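Local coordinates for protein DREP2 (Drosophila melanogaster, PDB 4D2K) that probably takes part in apoptotic DNA fragmentation, its CIDE domain binding identical copies of itself to build higher-order assemblies, at residues S17-R22 against V74-R79. Numbering follows the deposited sequence.
Sequences SWRNVR and VLLLLR
Ser17 and Leu78 bring the two backbones to 5.5 Å between CA atoms, where the turn linking strands 10-16 and 22-27 bends over strand 74-79 at Leu76 to Leu78. This is the ubiquitin-like fold of the CIDE domain: strand 74-79 is central in the mixed sheet and runs parallel to 10-16, the first strand of the hairpin whose loop is described here. That pairing reaches Leu77 through Trp15, but Ser17 N stays 3.6 Å from Leu77 O. The contact illustrates how a hairpin loop can pack against one face of a sheet through van der Waals contacts, with no hydrogen bond between the two segments. Ser17 rests its CB on Leu78 CD2 at 3.6 Å, while OG makes a weak hydrogen bond to Glu82. The CB of Leu76 is directed toward the loop, and its two methyls have separate partners: CD1 faces the carbonyl oxygen of Ser17, and CD2 meets Arg19 CG at 4.2 Å. With CG anti to the carbonyl carbon (chi1 -55°) and the chain extended as far as NE, Arg19 lies across Leu76 and sets one face of its guanidinium over CD1, the methyl standing 4.1 Å from the plane above its centre. The charge is met elsewhere, by a salt bridge to Glu54 and a hydrogen bond to Leu85 O. Within the loop, Arg22 turns its guanidinium edge to the carbonyl of Arg19, NE at 2.9 Å from O and NH2 at 3.1 Å from the same O, with NH2 on a lone pair and NE well above the carbonyl plane.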
loop_
_atom_site.group_PDB
_atom_site.type_symbol
_atom_site.label_atom_id
_atom_site.label_comp_id
_atom_site.label_asym_id
_atom_site.label_seq_id
_atom_site.Cartn_x
_atom_site.Cartn_y
_atom_site.Cartn_z
ATOM N N SER A 17 -8.490 -3.012 -2.836
ATOM C CA SER A 17 -8.593 -4.474 -2.800
ATOM C C SER A 17 -9.108 -5.064 -4.102
ATOM O O SER A 17 -8.699 -6.147 -4.475
ATOM C CB SER A 17 -9.459 -4.931 -1.628
ATOM O OG SER A 17 -10.777 -4.424 -1.715
ATOM N N TRP A 18 -9.967 -4.334 -4.804
ATOM C CA TRP A 18 -10.571 -4.824 -6.052
ATOM C C TRP A 18 -9.755 -4.462 -7.291
ATOM O O TRP A 18 -10.137 -4.823 -8.401
ATOM C CB TRP A 18 -11.974 -4.227 -6.248
ATOM C CG TRP A 18 -13.008 -4.669 -5.279
ATOM C CD1 TRP A 18 -13.428 -3.997 -4.172
ATOM C CD2 TRP A 18 -13.773 -5.879 -5.334
ATOM N NE1 TRP A 18 -14.401 -4.718 -3.526
ATOM C CE2 TRP A 18 -14.631 -5.877 -4.219
ATOM C CE3 TRP A 18 -13.813 -6.964 -6.216
ATOM C CZ2 TRP A 18 -15.519 -6.917 -3.960
ATOM C CZ3 TRP A 18 -14.695 -7.999 -5.958
ATOM C CH2 TRP A 18 -15.536 -7.967 -4.839
ATOM N N ARG A 19 -8.639 -3.754 -7.105
ATOM C CA ARG A 19 -7.802 -3.287 -8.226
ATOM C C ARG A 19 -8.604 -2.333 -9.129
ATOM O O ARG A 19 -8.401 -2.283 -10.341
ATOM C CB ARG A 19 -7.223 -4.461 -9.036
ATOM C CG ARG A 19 -6.430 -5.478 -8.212
ATOM C CD ARG A 19 -5.988 -6.656 -9.087
ATOM N NE ARG A 19 -4.979 -7.490 -8.433
ATOM C CZ ARG A 19 -5.239 -8.486 -7.585
ATOM N NH1 ARG A 19 -6.492 -8.827 -7.311
ATOM N NH2 ARG A 19 -4.232 -9.171 -7.043
ATOM N N ASN A 20 -9.495 -1.569 -8.497
ATOM C CA ASN A 20 -10.349 -0.596 -9.156
ATOM C C ASN A 20 -9.787 0.833 -9.052
ATOM O O ASN A 20 -9.380 1.432 -10.046
ATOM C CB ASN A 20 -11.756 -0.686 -8.541
ATOM C CG ASN A 20 -12.762 0.221 -9.224
ATOM O OD1 ASN A 20 -13.487 0.969 -8.562
ATOM N ND2 ASN A 20 -12.804 0.169 -10.548
ATOM N N VAL A 21 -9.720 1.366 -7.844
ATOM C CA VAL A 21 -9.109 2.664 -7.658
ATOM C C VAL A 21 -7.604 2.410 -7.595
ATOM O O VAL A 21 -7.134 1.542 -6.857
ATOM C CB VAL A 21 -9.595 3.378 -6.380
ATOM C CG1 VAL A 21 -8.806 4.638 -6.137
ATOM C CG2 VAL A 21 -11.121 3.649 -6.441
ATOM N N ARG A 22 -6.870 3.167 -8.403
ATOM C CA ARG A 22 -5.470 2.937 -8.657
ATOM C C ARG A 22 -4.767 4.272 -8.540
ATOM O O ARG A 22 -5.036 5.168 -9.344
ATOM C CB ARG A 22 -5.299 2.358 -10.042
ATOM C CG ARG A 22 -5.870 0.992 -10.186
ATOM C CD ARG A 22 -5.643 0.457 -11.563
ATOM N NE ARG A 22 -6.221 -0.879 -11.670
ATOM C CZ ARG A 22 -5.804 -1.807 -12.519
ATOM N NH1 ARG A 22 -4.794 -1.543 -13.346
ATOM N NH2 ARG A 22 -6.391 -3.002 -12.536
ATOM N N VAL A 74 3.539 -2.430 -7.208
ATOM C CA VAL A 74 2.088 -2.323 -7.024
ATOM C C VAL A 74 1.652 -2.984 -5.711
ATOM O O VAL A 74 1.893 -4.166 -5.497
ATOM C CB VAL A 74 1.314 -2.971 -8.191
ATOM C CG1 VAL A 74 -0.195 -2.697 -8.049
ATOM C CG2 VAL A 74 1.833 -2.463 -9.520
ATOM N N LEU A 75 1.034 -2.200 -4.839
ATOM C CA LEU A 75 0.565 -2.631 -3.525
ATOM C C LEU A 75 -0.959 -2.499 -3.442
ATOM O O LEU A 75 -1.544 -1.662 -4.121
ATOM C CB LEU A 75 1.218 -1.798 -2.416
ATOM C CG LEU A 75 2.744 -1.800 -2.305
ATOM C CD1 LEU A 75 3.235 -0.789 -1.255
ATOM C CD2 LEU A 75 3.239 -3.215 -1.981
ATOM N N LEU A 76 -1.609 -3.341 -2.645
ATOM C CA LEU A 76 -3.032 -3.168 -2.384
ATOM C C LEU A 76 -3.192 -2.745 -0.940
ATOM O O LEU A 76 -2.519 -3.251 -0.037
ATOM C CB LEU A 76 -3.839 -4.453 -2.637
ATOM C CG LEU A 76 -3.725 -5.197 -3.970
ATOM C CD1 LEU A 76 -4.759 -6.312 -4.032
ATOM C CD2 LEU A 76 -3.862 -4.269 -5.167
ATOM N N LEU A 77 -4.113 -1.826 -0.725
ATOM C CA LEU A 77 -4.476 -1.456 0.614
ATOM C C LEU A 77 -5.757 -2.231 0.928
ATOM O O LEU A 77 -6.715 -2.142 0.188
ATOM C CB LEU A 77 -4.668 0.054 0.706
ATOM C CG LEU A 77 -4.723 0.755 2.054
ATOM C CD1 LEU A 77 -4.325 2.199 1.865
ATOM C CD2 LEU A 77 -6.129 0.691 2.582
ATOM N N LEU A 78 -5.752 -3.011 2.000
ATOM C CA LEU A 78 -6.920 -3.787 2.428
ATOM C C LEU A 78 -7.500 -3.197 3.691
ATOM O O LEU A 78 -6.782 -3.017 4.684
ATOM C CB LEU A 78 -6.545 -5.246 2.717
ATOM C CG LEU A 78 -5.823 -6.006 1.609
ATOM C CD1 LEU A 78 -5.476 -7.413 2.057
ATOM C CD2 LEU A 78 -6.661 -6.023 0.351
ATOM N N ARG A 79 -8.783 -2.879 3.667
ATOM C CA ARG A 79 -9.456 -2.429 4.882
ATOM C C ARG A 79 -10.540 -3.422 5.289
ATOM O O ARG A 79 -10.908 -4.304 4.508
ATOM C CB ARG A 79 -10.052 -1.039 4.683
ATOM C CG ARG A 79 -10.666 -0.820 3.301
ATOM C CD ARG A 79 -11.159 0.608 3.123
ATOM N NE ARG A 79 -11.888 1.066 4.302
ATOM C CZ ARG A 79 -12.607 2.182 4.348
ATOM N NH1 ARG A 79 -12.713 2.945 3.270
ATOM N NH2 ARG A 79 -13.237 2.526 5.464
#